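PDB 3U24: putative Lipoprotein from Shewanella oneidensis, which is of unknown function but binds zinc and is possibly a metal-dependent hydrolase. Local coordinates for residues G440-E451 with Y524-R535. Residues are numbered along the deposited sequence; the frame is centred on the assembly and turned at random.
Sequences GWAVYTERMMLE and YYSGYREIYDFR
Tyr444 and Tyr528 interlock as reciprocal knobs into holes where the helices cross at -59°. Gly440 and Gly527 permit this closeness: their CA atoms lie 3.7 Å apart. The Tyr444 ring takes Ile531 CG2 over one face, 4.0 Å from the ring centroid, and its own helix supplies Met448 CB to the other face; Tyr532 CD2 meets its edge. Tyr528 is packed similarly, with Val443 CG1 lying over its face in a CH-pi contact and Tyr444 CA at the ring edge.

Farther along, polar groups take over. Arg535 runs extended until a bend at chi3 (82°) turns its guanidinium between two acceptors. NH2 of Arg535 gives a nearly straight bond (168°) to the syn lone pair of Glu451 OE1, 2.8 Å away and in the guanidinium plane, forming a salt bridge. Arg535 NH1 donates to Tyr444 OH at 2.8 Å, the hydroxyl lying out of the guanidinium plane, and a water links NH1 to Glu451 OE1. The second carboxylate oxygen, Glu451 OE2, accepts a bond from Tyr532 OH whose very short length, 2.5 Å, is doubtful at this resolution.

Tyr444 OH also bonds His552, and Glu446 bonds the zinc ligand His408, so helix 435-451 joins this interface to the metal-site region. With both carboxylate oxygens of Glu451 engaged, the group's rotation is probably restrained, and the adjacent guanidinium probably favours its ionised form.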
loop_
_atom_site.group_PDB
_atom_site.type_symbol
_atom_site.label_atom_id
_atom_site.label_comp_id
_atom_site.label_asym_id
_atom_site.label_seq_id
_atom_site.Cartn_x
_atom_site.Cartn_y
_atom_site.Cartn_z
ATOM N N GLY A 440 6.493 -4.816 -6.464
ATOM C CA GLY A 440 7.080 -5.269 -7.729
ATOM C C GLY A 440 7.790 -6.610 -7.601
ATOM O O GLY A 440 7.652 -7.467 -8.460
ATOM N N TRP A 441 8.533 -6.787 -6.507
ATOM C CA TRP A 441 9.162 -8.057 -6.225
ATOM C C TRP A 441 8.129 -9.175 -6.153
ATOM O O TRP A 441 8.316 -10.246 -6.758
ATOM C CB TRP A 441 9.990 -8.004 -4.936
ATOM C CG TRP A 441 10.439 -9.355 -4.536
ATOM C CD1 TRP A 441 9.855 -10.203 -3.607
ATOM C CD2 TRP A 441 11.524 -10.150 -5.140
ATOM N NE1 TRP A 441 10.510 -11.406 -3.565
ATOM C CE2 TRP A 441 11.511 -11.441 -4.465
ATOM C CE3 TRP A 441 12.477 -9.914 -6.116
ATOM C CZ2 TRP A 441 12.424 -12.434 -4.768
ATOM C CZ3 TRP A 441 13.356 -10.938 -6.446
ATOM C CH2 TRP A 441 13.340 -12.159 -5.776
ATOM N N ALA A 442 7.053 -8.966 -5.393
ATOM C CA ALA A 442 6.074 -10.016 -5.217
ATOM C C ALA A 442 5.439 -10.372 -6.545
ATOM O O ALA A 442 5.304 -11.549 -6.825
ATOM C CB ALA A 442 5.015 -9.635 -4.198
ATOM N N VAL A 443 5.091 -9.379 -7.368
ATOM C CA VAL A 443 4.537 -9.630 -8.738
ATOM C C VAL A 443 5.530 -10.346 -9.657
ATOM O O VAL A 443 5.196 -11.308 -10.353
ATOM C CB VAL A 443 4.027 -8.318 -9.365
ATOM C CG1 VAL A 443 3.442 -8.507 -10.786
ATOM C CG2 VAL A 443 3.004 -7.670 -8.413
ATOM N N TYR A 444 6.779 -9.912 -9.602
ATOM C CA TYR A 444 7.880 -10.549 -10.357
ATOM C C TYR A 444 7.975 -12.021 -9.998
ATOM O O TYR A 444 8.072 -12.889 -10.895
ATOM C CB TYR A 444 9.194 -9.819 -10.121
ATOM C CG TYR A 444 10.394 -10.628 -10.490
ATOM C CD1 TYR A 444 10.804 -10.736 -11.809
ATOM C CD2 TYR A 444 11.083 -11.357 -9.532
ATOM C CE1 TYR A 444 11.910 -11.513 -12.135
ATOM C CE2 TYR A 444 12.153 -12.133 -9.866
ATOM C CZ TYR A 444 12.563 -12.217 -11.170
ATOM O OH TYR A 444 13.660 -13.007 -11.484
ATOM N N THR A 445 7.841 -12.358 -8.717
ATOM C CA THR A 445 8.023 -13.776 -8.364
ATOM C C THR A 445 6.988 -14.715 -8.986
ATOM O O THR A 445 7.292 -15.866 -9.301
ATOM C CB THR A 445 8.124 -14.040 -6.853
ATOM O OG1 THR A 445 6.897 -13.681 -6.225
ATOM C CG2 THR A 445 9.313 -13.315 -6.257
ATOM N N GLU A 446 5.785 -14.212 -9.199
ATOM C CA GLU A 446 4.759 -15.001 -9.842
ATOM C C GLU A 446 5.224 -15.426 -11.260
ATOM O O GLU A 446 5.181 -16.601 -11.632
ATOM C CB GLU A 446 3.446 -14.215 -9.917
ATOM C CG GLU A 446 3.018 -13.557 -8.612
ATOM C CD GLU A 446 1.962 -12.467 -8.795
ATOM O OE1 GLU A 446 1.573 -12.197 -9.950
ATOM O OE2 GLU A 446 1.522 -11.872 -7.783
ATOM N N ARG A 447 5.712 -14.465 -12.016
ATOM C CA ARG A 447 6.144 -14.727 -13.365
ATOM C C ARG A 447 7.378 -15.634 -13.387
ATOM O O ARG A 447 7.421 -16.645 -14.100
ATOM C CB ARG A 447 6.366 -13.390 -14.071
ATOM C CG ARG A 447 7.162 -13.412 -15.354
ATOM C CD ARG A 447 6.431 -13.981 -16.526
ATOM N NE ARG A 447 5.312 -13.107 -16.892
ATOM C CZ ARG A 447 4.715 -13.062 -18.093
ATOM N NH1 ARG A 447 5.128 -13.851 -19.109
ATOM N NH2 ARG A 447 3.701 -12.200 -18.254
HETATM N N MSE A 448 8.368 -15.275 -12.580
HETATM C CA MSE A 448 9.623 -16.031 -12.490
HETATM C C MSE A 448 9.341 -17.484 -12.096
HETATM O O MSE A 448 9.863 -18.377 -12.719
HETATM C CB MSE A 448 10.558 -15.361 -11.482
HETATM C CG MSE A 448 11.902 -16.015 -11.314
HETATM SE SE MSE A 448 11.777 -17.392 -9.938
HETATM C CE MSE A 448 11.523 -16.229 -8.359
HETATM N N MSE A 449 8.511 -17.728 -11.080
HETATM C CA MSE A 449 8.196 -19.141 -10.702
HETATM C C MSE A 449 7.590 -19.972 -11.843
HETATM O O MSE A 449 7.979 -21.111 -12.029
HETATM C CB MSE A 449 7.243 -19.215 -9.514
HETATM C CG MSE A 449 7.849 -18.695 -8.250
HETATM SE SE MSE A 449 9.043 -20.018 -7.428
HETATM C CE MSE A 449 7.643 -20.990 -6.372
ATOM N N LEU A 450 6.644 -19.392 -12.579
ATOM C CA LEU A 450 6.060 -20.083 -13.702
ATOM C C LEU A 450 7.088 -20.283 -14.798
ATOM O O LEU A 450 7.179 -21.382 -15.373
ATOM C CB LEU A 450 4.839 -19.351 -14.268
ATOM C CG LEU A 450 3.546 -19.262 -13.456
ATOM C CD1 LEU A 450 2.432 -18.657 -14.318
ATOM C CD2 LEU A 450 3.111 -20.606 -13.010
ATOM N N GLU A 451 7.871 -19.250 -15.089
ATOM C CA GLU A 451 8.930 -19.389 -16.118
ATOM C C GLU A 451 9.903 -20.506 -15.771
ATOM O O GLU A 451 10.402 -21.184 -16.685
ATOM C CB GLU A 451 9.726 -18.095 -16.329
ATOM C CG GLU A 451 8.945 -16.949 -16.982
ATOM C CD GLU A 451 9.771 -15.686 -17.185
ATOM O OE1 GLU A 451 10.882 -15.567 -16.594
ATOM O OE2 GLU A 451 9.312 -14.802 -17.953
ATOM N N TYR A 524 2.347 -1.466 -8.350
ATOM C CA TYR A 524 2.510 -2.901 -8.582
ATOM C C TYR A 524 3.213 -3.159 -9.895
ATOM O O TYR A 524 4.225 -3.889 -9.946
ATOM C CB TYR A 524 1.175 -3.621 -8.558
ATOM C CG TYR A 524 0.342 -3.236 -7.373
ATOM C CD1 TYR A 524 -0.501 -2.116 -7.438
ATOM C CD2 TYR A 524 0.381 -3.973 -6.198
ATOM C CE1 TYR A 524 -1.254 -1.732 -6.362
ATOM C CE2 TYR A 524 -0.373 -3.593 -5.097
ATOM C CZ TYR A 524 -1.187 -2.490 -5.187
ATOM O OH TYR A 524 -1.947 -2.072 -4.142
ATOM N N TYR A 525 2.707 -2.551 -10.958
ATOM C CA TYR A 525 3.249 -2.804 -12.278
ATOM C C TYR A 525 4.617 -2.127 -12.454
ATOM O O TYR A 525 5.495 -2.651 -13.115
ATOM C CB TYR A 525 2.289 -2.292 -13.336
ATOM C CG TYR A 525 2.742 -2.516 -14.737
ATOM C CD1 TYR A 525 2.865 -3.789 -15.254
ATOM C CD2 TYR A 525 3.013 -1.444 -15.562
ATOM C CE1 TYR A 525 3.288 -3.998 -16.549
ATOM C CE2 TYR A 525 3.396 -1.628 -16.873
ATOM C CZ TYR A 525 3.517 -2.907 -17.356
ATOM O OH TYR A 525 3.959 -3.056 -18.636
ATOM N N SER A 526 4.750 -0.927 -11.907
ATOM C CA SER A 526 5.987 -0.188 -12.033
ATOM C C SER A 526 7.174 -0.960 -11.457
ATOM O O SER A 526 8.158 -1.174 -12.146
ATOM C CB SER A 526 5.851 1.146 -11.359
ATOM O OG SER A 526 7.107 1.780 -11.377
ATOM N N GLY A 527 7.046 -1.466 -10.252
ATOM C CA GLY A 527 8.137 -2.259 -9.680
ATOM C C GLY A 527 8.383 -3.569 -10.406
ATOM O O GLY A 527 9.527 -3.931 -10.666
ATOM N N TYR A 528 7.300 -4.278 -10.753
ATOM C CA TYR A 528 7.407 -5.471 -11.565
ATOM C C TYR A 528 8.176 -5.247 -12.879
ATOM O O TYR A 528 9.094 -6.005 -13.224
ATOM C CB TYR A 528 6.019 -6.009 -11.845
ATOM C CG TYR A 528 5.927 -6.981 -12.991
ATOM C CD1 TYR A 528 6.582 -8.209 -12.948
ATOM C CD2 TYR A 528 5.144 -6.691 -14.101
ATOM C CE1 TYR A 528 6.466 -9.120 -13.989
ATOM C CE2 TYR A 528 5.042 -7.577 -15.153
ATOM C CZ TYR A 528 5.702 -8.785 -15.096
ATOM O OH TYR A 528 5.584 -9.641 -16.156
ATOM N N ARG A 529 7.827 -4.200 -13.595
ATOM C CA ARG A 529 8.409 -3.947 -14.913
ATOM C C ARG A 529 9.871 -3.604 -14.751
ATOM O O ARG A 529 10.711 -4.117 -15.490
ATOM C CB ARG A 529 7.660 -2.813 -15.640
ATOM C CG ARG A 529 7.747 -2.822 -17.169
ATOM C CD ARG A 529 7.205 -4.101 -17.832
ATOM N NE ARG A 529 8.279 -4.932 -18.378
ATOM C CZ ARG A 529 8.122 -6.149 -18.918
ATOM N NH1 ARG A 529 6.925 -6.730 -19.044
ATOM N NH2 ARG A 529 9.193 -6.791 -19.361
ATOM N N GLU A 530 10.196 -2.752 -13.767
ATOM C CA GLU A 530 11.614 -2.386 -13.562
ATOM C C GLU A 530 12.468 -3.573 -13.142
ATOM O O GLU A 530 13.582 -3.682 -13.580
ATOM C CB GLU A 530 11.795 -1.236 -12.558
ATOM C CG GLU A 530 11.505 0.152 -13.094
ATOM C CD GLU A 530 11.988 1.246 -12.142
ATOM O OE1 GLU A 530 11.317 1.494 -11.128
ATOM O OE2 GLU A 530 13.062 1.834 -12.370
ATOM N N ILE A 531 11.952 -4.444 -12.287
ATOM C CA ILE A 531 12.688 -5.626 -11.818
ATOM C C ILE A 531 12.931 -6.639 -12.954
ATOM O O ILE A 531 14.083 -7.093 -13.170
ATOM C CB ILE A 531 11.994 -6.320 -10.617
ATOM C CG1 ILE A 531 12.001 -5.404 -9.392
ATOM C CG2 ILE A 531 12.687 -7.632 -10.262
ATOM C CD1 ILE A 531 11.126 -5.892 -8.239
ATOM N N TYR A 532 11.879 -6.969 -13.695
ATOM C CA TYR A 532 12.000 -7.881 -14.839
ATOM C C TYR A 532 12.931 -7.309 -15.902
ATOM O O TYR A 532 13.819 -8.014 -16.370
ATOM C CB TYR A 532 10.625 -8.198 -15.472
ATOM C CG TYR A 532 10.642 -9.429 -16.336
ATOM C CD1 TYR A 532 11.017 -9.365 -17.682
ATOM C CD2 TYR A 532 10.288 -10.681 -15.813
ATOM C CE1 TYR A 532 11.027 -10.513 -18.488
ATOM C CE2 TYR A 532 10.326 -11.854 -16.598
ATOM C CZ TYR A 532 10.713 -11.768 -17.934
ATOM O OH TYR A 532 10.736 -12.920 -18.719
ATOM N N ASP A 533 12.740 -6.057 -16.294
ATOM C CA ASP A 533 13.653 -5.436 -17.285
ATOM C C ASP A 533 15.095 -5.358 -16.745
ATOM O O ASP A 533 16.016 -5.654 -17.456
ATOM C CB ASP A 533 13.198 -4.042 -17.702
ATOM C CG ASP A 533 11.844 -4.046 -18.436
ATOM O OD1 ASP A 533 11.425 -5.134 -18.955
ATOM O OD2 ASP A 533 11.210 -2.936 -18.478
ATOM N N PHE A 534 15.287 -4.983 -15.489
ATOM C CA PHE A 534 16.635 -5.042 -14.931
ATOM C C PHE A 534 17.207 -6.455 -14.977
ATOM O O PHE A 534 18.353 -6.628 -15.309
ATOM C CB PHE A 534 16.697 -4.506 -13.498
ATOM C CG PHE A 534 18.049 -4.667 -12.839
ATOM C CD1 PHE A 534 19.220 -4.324 -13.521
ATOM C CD2 PHE A 534 18.144 -5.132 -11.551
ATOM C CE1 PHE A 534 20.453 -4.470 -12.923
ATOM C CE2 PHE A 534 19.368 -5.260 -10.936
ATOM C CZ PHE A 534 20.531 -4.965 -11.623
ATOM N N ARG A 535 16.403 -7.463 -14.669
ATOM C CA ARG A 535 16.900 -8.816 -14.744
ATOM C C ARG A 535 17.375 -9.142 -16.151
ATOM O O ARG A 535 18.483 -9.670 -16.326
ATOM C CB ARG A 535 15.898 -9.843 -14.303
ATOM C CG ARG A 535 16.508 -11.220 -14.376
ATOM C CD ARG A 535 15.506 -12.277 -14.044
ATOM N NE ARG A 535 14.673 -12.607 -15.180
ATOM C CZ ARG A 535 13.729 -13.527 -15.163
ATOM N NH1 ARG A 535 13.436 -14.191 -14.040
ATOM N NH2 ARG A 535 13.073 -13.783 -16.275
HETATM O O HOH W 1 12.674 -16.934 -14.893
#